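Local structure of exotoxin 6 (Staphylococcus aureus subsp. aureus Mu50, 4ZYS) at residues Asp41-Asp45 against Asn46-Gln50; Thr93-Gln96 against Pro97-Asp100; Leu130-Leu133 against Asp134-Arg138; Ser183-Gly186 against Arg187-Gln190. The protein is a secreted staphylococcal superantigen-like toxin of an OB-fold and a beta-grasp domain, which probably binds host molecules, perhaps sugar-bearing ones. One frame throughout, in Å; residues are numbered along the deposited sequence. Where two conformers were deposited one is given.

The four contacts are all local, and they are spread over both halves of the toxin. Interaction 1 is a hairpin of the OB-fold half and stands apart, its nearest atoms about 9 Å from interaction 3 and about 12 Å from interaction 2. The other three form a chain of touches. In interaction 2, on the connection between the two halves, Phe98 makes a cation-pi contact with Arg187 of interaction 4, and Phe98 CE1 packs 3.5 Å from Arg187 CD. Interaction 4 in turn meets the central helix of interaction 3, where Leu133 CD1 lies 3.7 Å from Ile184 CD1. No ligand site is identified among them.

Interaction 1: residues Asp41-Asp45 against Asn46-Gln50; sequences DVIVD and NQYSQ
Tyr48 and Asp41 meet through polar groups: the hydroxyl OH of Tyr48 donates to Asp41 OD2 at 3.0 Å. The carboxylate oxygen lies in the plane of the ring, at its edge, whereas the hydroxyl approaches from above the carboxylate plane, the two planes being 66° apart. The other oxygen, Asp41 OD1, is bonded to Tyr32 OH; Asp41 and Gln50 run side by side, with Asp41 OD1 3.5 Å from Gln50 CG. Apolar contact continues along the same face, where Ile43 CG1 comes 3.5 Å from Tyr48 CD1. Ile43 CG1 is anti to the carbonyl carbon (chi1 -79°), which sends that branch and CD1 beside the ring.

Strands 37-44 and 47-52 form a beta hairpin of the OB-fold domain, joined by reciprocal backbone bonds in the pairs Val42-Ser49 and Val44-Gln47. The non-hydrogen-bonded pair Ile43-Tyr48 lies between them, and Asp41-Gln50 follows Val42-Ser49 on the side away from the turn. The chain reverses through a type I' turn from Val44 to Gln47, with Asp45 and Asn46 at its corners. In one of its two conformers Gln47 bends at chi2, and its NE2 reaches back to Asp45 O at 2.8 Å, nearly straight at 175°. On the Val42, Val44 face the residues pack toward Val71, Leu22 and Ile73.

The tight two-residue turn may thus be tied by a side-chain amide as well as by the backbone, while the Tyr48-Asp41 bond and Ile43 together probably restrict the rotation of the exposed tyrosine ring.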
loop_
_atom_site.group_PDB
_atom_site.type_symbol
_atom_site.label_atom_id
_atom_site.label_comp_id
_atom_site.label_asym_id
_atom_site.label_seq_id
_atom_site.Cartn_x
_atom_site.Cartn_y
_atom_site.Cartn_z
ATOM N N ASP A 41 -1.541 2.037 -17.728
ATOM C CA ASP A 41 -2.447 0.929 -18.062
ATOM C C ASP A 41 -1.688 -0.382 -17.988
ATOM O O ASP A 41 -0.574 -0.452 -18.486
ATOM C CB ASP A 41 -3.045 1.091 -19.474
ATOM C CG ASP A 41 -4.138 2.118 -19.623
ATOM O OD1 ASP A 41 -4.635 2.620 -18.587
ATOM O OD2 ASP A 41 -4.455 2.474 -20.776
ATOM N N VAL A 42 -2.278 -1.408 -17.372
ATOM C CA VAL A 42 -1.656 -2.707 -17.200
ATOM C C VAL A 42 -2.684 -3.786 -17.504
ATOM O O VAL A 42 -3.850 -3.652 -17.102
ATOM C CB VAL A 42 -1.075 -2.901 -15.756
ATOM C CG1 VAL A 42 -0.165 -4.126 -15.671
ATOM C CG2 VAL A 42 -0.314 -1.675 -15.266
ATOM N N ILE A 43 -2.238 -4.887 -18.152
ATOM C CA ILE A 43 -3.037 -6.105 -18.350
ATOM C C ILE A 43 -2.431 -7.190 -17.455
ATOM O O ILE A 43 -1.233 -7.449 -17.530
ATOM C CB ILE A 43 -3.183 -6.566 -19.832
ATOM C CG1 ILE A 43 -4.243 -5.710 -20.549
ATOM C CG2 ILE A 43 -3.569 -8.053 -19.918
ATOM C CD1 ILE A 43 -4.338 -5.855 -22.049
ATOM N N VAL A 44 -3.236 -7.746 -16.559
ATOM C CA VAL A 44 -2.885 -8.863 -15.669
ATOM C C VAL A 44 -3.939 -9.925 -15.930
ATOM O O VAL A 44 -5.101 -9.607 -15.784
ATOM C CB VAL A 44 -2.807 -8.475 -14.149
ATOM C CG1 VAL A 44 -2.598 -9.723 -13.289
ATOM C CG2 VAL A 44 -1.704 -7.439 -13.877
ATOM N N ASP A 45 -3.572 -11.155 -16.369
ATOM C CA ASP A 45 -4.525 -12.252 -16.629
ATOM C C ASP A 45 -5.753 -11.800 -17.444
ATOM O O ASP A 45 -6.883 -12.092 -17.046
ATOM C CB ASP A 45 -5.010 -12.872 -15.301
ATOM C CG ASP A 45 -3.946 -13.419 -14.388
ATOM O OD1 ASP A 45 -2.944 -13.979 -14.903
ATOM O OD2 ASP A 45 -4.150 -13.370 -13.159
ATOM N N ASN A 46 -5.540 -11.042 -18.540
ATOM C CA ASN A 46 -6.582 -10.503 -19.427
ATOM C C ASN A 46 -7.569 -9.519 -18.699
ATOM O O ASN A 46 -8.654 -9.235 -19.231
ATOM C CB ASN A 46 -7.343 -11.623 -20.148
ATOM C CG ASN A 46 -6.445 -12.719 -20.705
ATOM O OD1 ASN A 46 -6.547 -13.893 -20.330
ATOM N ND2 ASN A 46 -5.572 -12.371 -21.639
ATOM N N GLN A 47 -7.154 -8.992 -17.516
ATOM C CA GLN A 47 -7.892 -8.012 -16.715
ATOM C C GLN A 47 -7.231 -6.646 -16.902
ATOM O O GLN A 47 -6.020 -6.509 -16.695
ATOM C CB GLN A 47 -7.933 -8.399 -15.205
ATOM C CG GLN A 47 -8.297 -9.863 -14.871
ATOM C CD GLN A 47 -9.573 -10.336 -15.525
ATOM O OE1 GLN A 47 -10.673 -9.886 -15.207
ATOM N NE2 GLN A 47 -9.440 -11.210 -16.503
ATOM N N TYR A 48 -8.005 -5.654 -17.301
ATOM C CA TYR A 48 -7.499 -4.316 -17.516
ATOM C C TYR A 48 -7.571 -3.430 -16.282
ATOM O O TYR A 48 -8.621 -3.343 -15.637
ATOM C CB TYR A 48 -8.286 -3.655 -18.627
ATOM C CG TYR A 48 -7.425 -2.758 -19.474
ATOM C CD1 TYR A 48 -6.748 -3.257 -20.582
ATOM C CD2 TYR A 48 -7.281 -1.414 -19.173
ATOM C CE1 TYR A 48 -5.946 -2.439 -21.371
ATOM C CE2 TYR A 48 -6.495 -0.579 -19.965
ATOM C CZ TYR A 48 -5.837 -1.095 -21.074
ATOM O OH TYR A 48 -5.050 -0.304 -21.882
ATOM N N SER A 49 -6.460 -2.735 -15.991
ATOM C CA SER A 49 -6.396 -1.774 -14.903
ATOM C C SER A 49 -5.807 -0.467 -15.380
ATOM O O SER A 49 -4.794 -0.456 -16.077
ATOM C CB SER A 49 -5.580 -2.299 -13.724
ATOM O OG SER A 49 -6.222 -3.420 -13.156
ATOM N N GLN A 50 -6.439 0.636 -14.974
ATOM C CA GLN A 50 -5.973 1.993 -15.213
ATOM C C GLN A 50 -5.557 2.483 -13.855
ATOM O O GLN A 50 -6.373 2.469 -12.938
ATOM C CB GLN A 50 -7.054 2.888 -15.859
ATOM C CG GLN A 50 -6.530 4.272 -16.199
ATOM C CD GLN A 50 -7.620 5.322 -16.301
ATOM O OE1 GLN A 50 -8.328 5.613 -15.329
ATOM N NE2 GLN A 50 -7.704 6.003 -17.446
#

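Interaction 2: residues Thr93-Gln96 against Pro97-Asp100; sequences TNSQ and PFID
The connection between strands 84-92 and 106-111, which leads from the OB-fold half to the beta-grasp half, makes a compact turn at Gln96 and Pro97, held by the residues before and after it. Asn94 reaches across the turn and gives an N-H of ND2 to Phe98 O at 2.8 Å. The donor lies above the carbonyl plane, and the oxygen is tilted out of the amide plane. Asn94 CG sits beside its own backbone N (chi1 -76°), which turns the amide toward the returning chain.

Two backbone bonds close the turn: Phe98 N to Ser95 O at 3.0 Å, and a weak one from Ile99 N to Gln96 O at 3.3 Å. Around them, Ser95 OG lies 3.5 Å from Phe98 CD2, and Ser95 CB packs on Pro97 CD. On another flank, Gln96 bends at chi2 and brings NE2 to 3.6 Å from Ile99 CG1.

The Asn94 amide is engaged on both ends: ND2 also donates to Tyr124 O, and OD1 accepts from Glu126 N, while Ser95 OG bonds Glu126 OE2. One asparagine therefore ties the turn to the 124-126 chain, and its rotation is fixed by three bonds.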
loop_
_atom_site.group_PDB
_atom_site.type_symbol
_atom_site.label_atom_id
_atom_site.label_comp_id
_atom_site.label_asym_id
_atom_site.label_seq_id
_atom_site.Cartn_x
_atom_site.Cartn_y
_atom_site.Cartn_z
ATOM N N THR A 93 10.561 -3.024 -10.342
ATOM C CA THR A 93 10.750 -4.419 -10.024
ATOM C C THR A 93 12.163 -4.643 -9.439
ATOM O O THR A 93 13.058 -3.820 -9.665
ATOM C CB THR A 93 10.499 -5.280 -11.266
ATOM O OG1 THR A 93 10.208 -6.597 -10.815
ATOM C CG2 THR A 93 11.694 -5.310 -12.235
ATOM N N ASN A 94 12.367 -5.774 -8.728
ATOM C CA ASN A 94 13.670 -6.119 -8.167
ATOM C C ASN A 94 14.678 -6.413 -9.262
ATOM O O ASN A 94 14.328 -6.961 -10.315
ATOM C CB ASN A 94 13.574 -7.335 -7.218
ATOM C CG ASN A 94 12.982 -7.049 -5.844
ATOM O OD1 ASN A 94 12.468 -5.959 -5.556
ATOM N ND2 ASN A 94 13.099 -8.010 -4.931
ATOM N N SER A 95 15.957 -6.088 -8.982
ATOM C CA SER A 95 17.067 -6.401 -9.867
ATOM C C SER A 95 17.321 -7.902 -9.761
ATOM O O SER A 95 16.850 -8.528 -8.818
ATOM C CB SER A 95 18.289 -5.572 -9.488
ATOM O OG SER A 95 18.468 -5.538 -8.084
ATOM N N GLN A 96 18.023 -8.489 -10.728
ATOM C CA GLN A 96 18.320 -9.924 -10.749
ATOM C C GLN A 96 18.992 -10.413 -9.431
ATOM O O GLN A 96 18.530 -11.437 -8.914
ATOM C CB GLN A 96 19.181 -10.290 -11.981
ATOM C CG GLN A 96 18.913 -11.691 -12.549
ATOM C CD GLN A 96 17.464 -11.966 -12.911
ATOM O OE1 GLN A 96 16.775 -11.155 -13.534
ATOM N NE2 GLN A 96 16.968 -13.128 -12.524
ATOM N N PRO A 97 20.000 -9.719 -8.813
ATOM C CA PRO A 97 20.569 -10.240 -7.542
ATOM C C PRO A 97 19.541 -10.356 -6.406
ATOM O O PRO A 97 19.731 -11.154 -5.489
ATOM C CB PRO A 97 21.633 -9.192 -7.174
ATOM C CG PRO A 97 21.989 -8.532 -8.450
ATOM C CD PRO A 97 20.709 -8.486 -9.232
ATOM N N PHE A 98 18.444 -9.591 -6.506
ATOM C CA PHE A 98 17.391 -9.489 -5.494
ATOM C C PHE A 98 16.056 -10.228 -5.804
ATOM O O PHE A 98 15.069 -9.955 -5.115
ATOM C CB PHE A 98 17.097 -7.996 -5.243
ATOM C CG PHE A 98 18.127 -7.339 -4.360
ATOM C CD1 PHE A 98 17.984 -7.343 -2.980
ATOM C CD2 PHE A 98 19.240 -6.706 -4.911
ATOM C CE1 PHE A 98 18.967 -6.785 -2.159
ATOM C CE2 PHE A 98 20.210 -6.116 -4.088
ATOM C CZ PHE A 98 20.069 -6.161 -2.717
ATOM N N ILE A 99 16.030 -11.192 -6.751
ATOM C CA ILE A 99 14.793 -11.933 -7.079
ATOM C C ILE A 99 14.295 -12.762 -5.855
ATOM O O ILE A 99 13.099 -12.752 -5.552
ATOM C CB ILE A 99 14.964 -12.820 -8.367
ATOM C CG1 ILE A 99 15.218 -11.968 -9.646
ATOM C CG2 ILE A 99 13.800 -13.801 -8.588
ATOM C CD1 ILE A 99 14.151 -10.970 -10.065
ATOM N N ASP A 100 15.203 -13.424 -5.142
ATOM C CA ASP A 100 14.818 -14.260 -4.001
ATOM C C ASP A 100 14.871 -13.506 -2.657
ATOM O O ASP A 100 14.793 -14.150 -1.601
ATOM C CB ASP A 100 15.728 -15.503 -3.939
ATOM C CG ASP A 100 17.227 -15.221 -3.809
ATOM O OD1 ASP A 100 17.606 -14.021 -3.681
ATOM O OD2 ASP A 100 18.025 -16.198 -3.851
#

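Interaction 3: residues Leu130-Leu133 against Asp134-Arg138; sequences LKEL and DYRLR
Leu133 and Leu137 mark the tightly packed side of this helix, with Leu133 CB 4.3 Å from Leu137 CD1. A chi1 of -69° swings the Leu137 branch away from its own carbonyl, and CD1 folds back to 3.3 Å from Leu133 O. Beyond them, Leu133 rests on Ile159 and Leu137 on Ile157, both of strand 155-161. Backbone bonds run from Asp134, Tyr135, Arg136 and Leu137 back to Leu130, Lys131, Glu132 and Leu133, each four residues earlier.

Buried polar groups are paired as well. Arg138 grips Asp134 OD1 side-on with two nitrogens, NE at 2.7 Å and NH2 at 3.0 Å, and the oxygen lies in the guanidinium plane. The other oxygen, OD2, takes Tyr17 OH and a water that also donates to Lys131 O, so the carboxylate is probably kept ionised.

Looser packing marks the partly exposed Glu132 and Arg136. Their side chains touch through CG atoms at 4.2 Å, but the charges meet through a water, which donates to Glu132 OE2 and accepts from Arg136 NE; Arg136 also pairs with Glu139. With one side on the beta-grasp sheet and Lys131 and Tyr135 against strand 69-74, the segment belongs to the long central helix of the superantigen fold, packed between the two domains.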
loop_
_atom_site.group_PDB
_atom_site.type_symbol
_atom_site.label_atom_id
_atom_site.label_comp_id
_atom_site.label_asym_id
_atom_site.label_seq_id
_atom_site.Cartn_x
_atom_site.Cartn_y
_atom_site.Cartn_z
ATOM N N LEU A 130 3.890 2.636 -0.106
ATOM C CA LEU A 130 3.149 2.819 1.120
ATOM C C LEU A 130 1.779 2.217 0.969
ATOM O O LEU A 130 1.251 1.728 1.961
ATOM C CB LEU A 130 3.062 4.299 1.510
ATOM C CG LEU A 130 4.359 4.909 2.036
ATOM C CD1 LEU A 130 4.168 6.352 2.327
ATOM C CD2 LEU A 130 4.840 4.203 3.293
ATOM N N LYS A 131 1.212 2.183 -0.281
ATOM C CA LYS A 131 -0.096 1.550 -0.569
ATOM C C LYS A 131 -0.082 0.082 -0.121
ATOM O O LYS A 131 -1.047 -0.353 0.520
ATOM C CB LYS A 131 -0.445 1.633 -2.073
ATOM C CG LYS A 131 -1.752 0.912 -2.441
ATOM C CD LYS A 131 -1.952 0.753 -3.953
ATOM C CE LYS A 131 -3.382 0.450 -4.334
ATOM N NZ LYS A 131 -4.287 1.585 -4.032
ATOM N N GLU A 132 0.984 -0.685 -0.486
ATOM C CA GLU A 132 1.094 -2.118 -0.148
ATOM C C GLU A 132 1.291 -2.325 1.360
ATOM O O GLU A 132 0.610 -3.163 1.955
ATOM C CB GLU A 132 2.246 -2.776 -0.918
ATOM C CG GLU A 132 2.462 -4.233 -0.541
ATOM C CD GLU A 132 3.530 -4.963 -1.327
ATOM O OE1 GLU A 132 3.825 -4.534 -2.464
ATOM O OE2 GLU A 132 4.071 -5.968 -0.809
ATOM N N LEU A 133 2.221 -1.556 1.977
ATOM C CA LEU A 133 2.482 -1.679 3.408
ATOM C C LEU A 133 1.237 -1.305 4.192
ATOM O O LEU A 133 0.905 -1.982 5.149
ATOM C CB LEU A 133 3.678 -0.807 3.837
ATOM C CG LEU A 133 5.039 -1.310 3.391
ATOM C CD1 LEU A 133 6.021 -0.182 3.271
ATOM C CD2 LEU A 133 5.549 -2.409 4.307
ATOM N N ASP A 134 0.539 -0.252 3.767
ATOM C CA ASP A 134 -0.682 0.232 4.423
ATOM C C ASP A 134 -1.765 -0.851 4.402
ATOM O O ASP A 134 -2.254 -1.224 5.464
ATOM C CB ASP A 134 -1.179 1.524 3.754
ATOM C CG ASP A 134 -2.519 2.025 4.237
ATOM O OD1 ASP A 134 -2.612 2.430 5.419
ATOM O OD2 ASP A 134 -3.449 2.091 3.419
ATOM N N TYR A 135 -2.046 -1.422 3.225
ATOM C CA TYR A 135 -3.056 -2.449 3.088
ATOM C C TYR A 135 -2.724 -3.699 3.895
ATOM O O TYR A 135 -3.594 -4.201 4.606
ATOM C CB TYR A 135 -3.267 -2.825 1.610
ATOM C CG TYR A 135 -4.376 -3.842 1.428
ATOM C CD1 TYR A 135 -4.122 -5.202 1.534
ATOM C CD2 TYR A 135 -5.668 -3.442 1.123
ATOM C CE1 TYR A 135 -5.138 -6.142 1.384
ATOM C CE2 TYR A 135 -6.698 -4.373 0.976
ATOM C CZ TYR A 135 -6.424 -5.724 1.099
ATOM O OH TYR A 135 -7.408 -6.667 0.956
ATOM N N ARG A 136 -1.509 -4.244 3.716
ATOM C CA ARG A 136 -1.099 -5.501 4.349
ATOM C C ARG A 136 -1.011 -5.379 5.880
ATOM O O ARG A 136 -1.328 -6.343 6.585
ATOM C CB ARG A 136 0.232 -6.007 3.771
ATOM C CG ARG A 136 0.164 -6.399 2.289
ATOM C CD ARG A 136 -0.730 -7.627 2.074
ATOM N NE ARG A 136 -0.663 -8.118 0.701
ATOM C CZ ARG A 136 -1.586 -8.885 0.140
ATOM N NH1 ARG A 136 -2.685 -9.214 0.809
ATOM N NH2 ARG A 136 -1.434 -9.305 -1.098
ATOM N N LEU A 137 -0.620 -4.214 6.398
ATOM C CA LEU A 137 -0.543 -4.067 7.850
ATOM C C LEU A 137 -1.965 -3.920 8.451
ATOM O O LEU A 137 -2.264 -4.512 9.486
ATOM C CB LEU A 137 0.376 -2.904 8.244
ATOM C CG LEU A 137 1.887 -3.134 7.945
ATOM C CD1 LEU A 137 2.649 -1.823 7.939
ATOM C CD2 LEU A 137 2.506 -4.145 8.880
ATOM N N ARG A 138 -2.844 -3.198 7.759
ATOM C CA ARG A 138 -4.231 -3.032 8.185
ATOM C C ARG A 138 -4.962 -4.380 8.082
ATOM O O ARG A 138 -5.730 -4.676 8.974
ATOM C CB ARG A 138 -4.935 -1.920 7.368
ATOM C CG ARG A 138 -4.390 -0.507 7.684
ATOM C CD ARG A 138 -5.390 0.564 7.342
ATOM N NE ARG A 138 -4.737 1.837 7.019
ATOM C CZ ARG A 138 -5.301 3.036 7.157
ATOM N NH1 ARG A 138 -6.523 3.150 7.656
ATOM N NH2 ARG A 138 -4.646 4.129 6.793
HETATM O O HOH W 1 -3.528 1.291 0.863
HETATM O O HOH W 2 1.933 -7.743 -0.461
#

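Interaction 4: residues Ser183-Gly186 against Arg187-Gln190; sequences SIDG and RQIQ
Arg187 takes hold of Asp185 with both side chain and backbone. Its NE donates to Asp185 OD1 at 2.8 Å, almost straight at 174°, using the syn lone pair of the oxygen, which lies at the guanidinium edge in its plane. A weak bond from Arg187 NH2 to Asp185 OD2 at 3.1 Å completes the salt bridge, although the two flat groups are turned 42° apart. Arg187 bends at chi3 (-69°), which swings the guanidinium back to the Asp185 carboxylate. The backbone N of Arg187 also donates to Asp185 OD1, at 3.1 Å and from above the carboxylate plane. Arg187 NH1 forms a second salt bridge, with Glu126.

Gln188 follows, its N bonded to Asp185 O at 3.0 Å. Gln188 CG, set beside the backbone N by chi1, comes 3.6 Å from Asp185 OD2.

At Ile189 the contact turns apolar. CG1 and CD1 both lie 3.8 Å from Ile184 CD1, the two side chains crossing at about a right angle, and CD1 also touches Gly186 CA. Ile128 and Ile159 extend this apolar cluster.

The aspartate accepting the N-H two residues on is an Asx turn, and with the Gln188 N bond to Asp185 O it forms an Asx motif. It carries the chain from the short strand 183-185 into strand 189-196, an inner strand of the beta-grasp sheet.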
loop_
_atom_site.group_PDB
_atom_site.type_symbol
_atom_site.label_atom_id
_atom_site.label_comp_id
_atom_site.label_asym_id
_atom_site.label_seq_id
_atom_site.Cartn_x
_atom_site.Cartn_y
_atom_site.Cartn_z
ATOM N N SER A 183 6.953 5.338 -2.428
ATOM C CA SER A 183 7.596 4.067 -2.163
ATOM C C SER A 183 8.844 4.282 -1.344
ATOM O O SER A 183 9.419 5.365 -1.364
ATOM C CB SER A 183 7.910 3.331 -3.467
ATOM O OG SER A 183 8.938 3.994 -4.177
ATOM N N ILE A 184 9.232 3.263 -0.577
ATOM C CA ILE A 184 10.409 3.328 0.289
ATOM C C ILE A 184 11.306 2.124 -0.013
ATOM O O ILE A 184 10.853 1.159 -0.630
ATOM C CB ILE A 184 9.997 3.434 1.791
ATOM C CG1 ILE A 184 9.175 2.221 2.264
ATOM C CG2 ILE A 184 9.258 4.758 2.056
ATOM C CD1 ILE A 184 8.767 2.191 3.809
ATOM N N ASP A 185 12.570 2.186 0.407
ATOM C CA ASP A 185 13.522 1.090 0.203
ATOM C C ASP A 185 13.211 -0.009 1.204
ATOM O O ASP A 185 13.394 0.177 2.406
ATOM C CB ASP A 185 14.990 1.589 0.332
ATOM C CG ASP A 185 16.078 0.603 -0.075
ATOM O OD1 ASP A 185 15.778 -0.608 -0.182
ATOM O OD2 ASP A 185 17.243 1.049 -0.297
ATOM N N GLY A 186 12.707 -1.128 0.699
ATOM C CA GLY A 186 12.329 -2.294 1.498
ATOM C C GLY A 186 13.485 -2.893 2.274
ATOM O O GLY A 186 13.289 -3.478 3.343
ATOM N N ARG A 187 14.710 -2.732 1.729
ATOM C CA ARG A 187 15.945 -3.201 2.350
ATOM C C ARG A 187 16.331 -2.351 3.563
ATOM O O ARG A 187 17.193 -2.767 4.337
ATOM C CB ARG A 187 17.092 -3.186 1.334
ATOM C CG ARG A 187 16.833 -3.995 0.058
ATOM C CD ARG A 187 17.866 -3.643 -0.986
ATOM N NE ARG A 187 17.655 -2.280 -1.459
ATOM C CZ ARG A 187 18.334 -1.710 -2.444
ATOM N NH1 ARG A 187 19.315 -2.369 -3.054
ATOM N NH2 ARG A 187 18.040 -0.475 -2.833
ATOM N N GLN A 188 15.678 -1.175 3.727
ATOM C CA GLN A 188 15.956 -0.194 4.774
ATOM C C GLN A 188 14.857 -0.140 5.869
ATOM O O GLN A 188 15.007 0.618 6.829
ATOM C CB GLN A 188 16.152 1.198 4.154
ATOM C CG GLN A 188 17.395 1.332 3.269
ATOM C CD GLN A 188 18.682 1.175 4.030
ATOM O OE1 GLN A 188 18.916 1.835 5.040
ATOM N NE2 GLN A 188 19.545 0.285 3.561
ATOM N N ILE A 189 13.784 -0.937 5.749
ATOM C CA ILE A 189 12.732 -0.970 6.786
ATOM C C ILE A 189 13.271 -1.769 7.998
ATOM O O ILE A 189 13.610 -2.943 7.835
ATOM C CB ILE A 189 11.392 -1.550 6.245
ATOM C CG1 ILE A 189 10.840 -0.695 5.082
ATOM C CG2 ILE A 189 10.361 -1.716 7.385
ATOM C CD1 ILE A 189 9.854 -1.408 4.174
ATOM N N GLN A 190 13.377 -1.124 9.191
ATOM C CA GLN A 190 13.909 -1.761 10.402
ATOM C C GLN A 190 12.830 -2.288 11.365
ATOM O O GLN A 190 12.931 -3.426 11.847
ATOM C CB GLN A 190 14.806 -0.779 11.184
ATOM C CG GLN A 190 16.266 -0.862 10.827
ATOM C CD GLN A 190 16.998 -2.041 11.404
ATOM O OE1 GLN A 190 16.853 -3.177 10.935
ATOM N NE2 GLN A 190 17.897 -1.770 12.346
#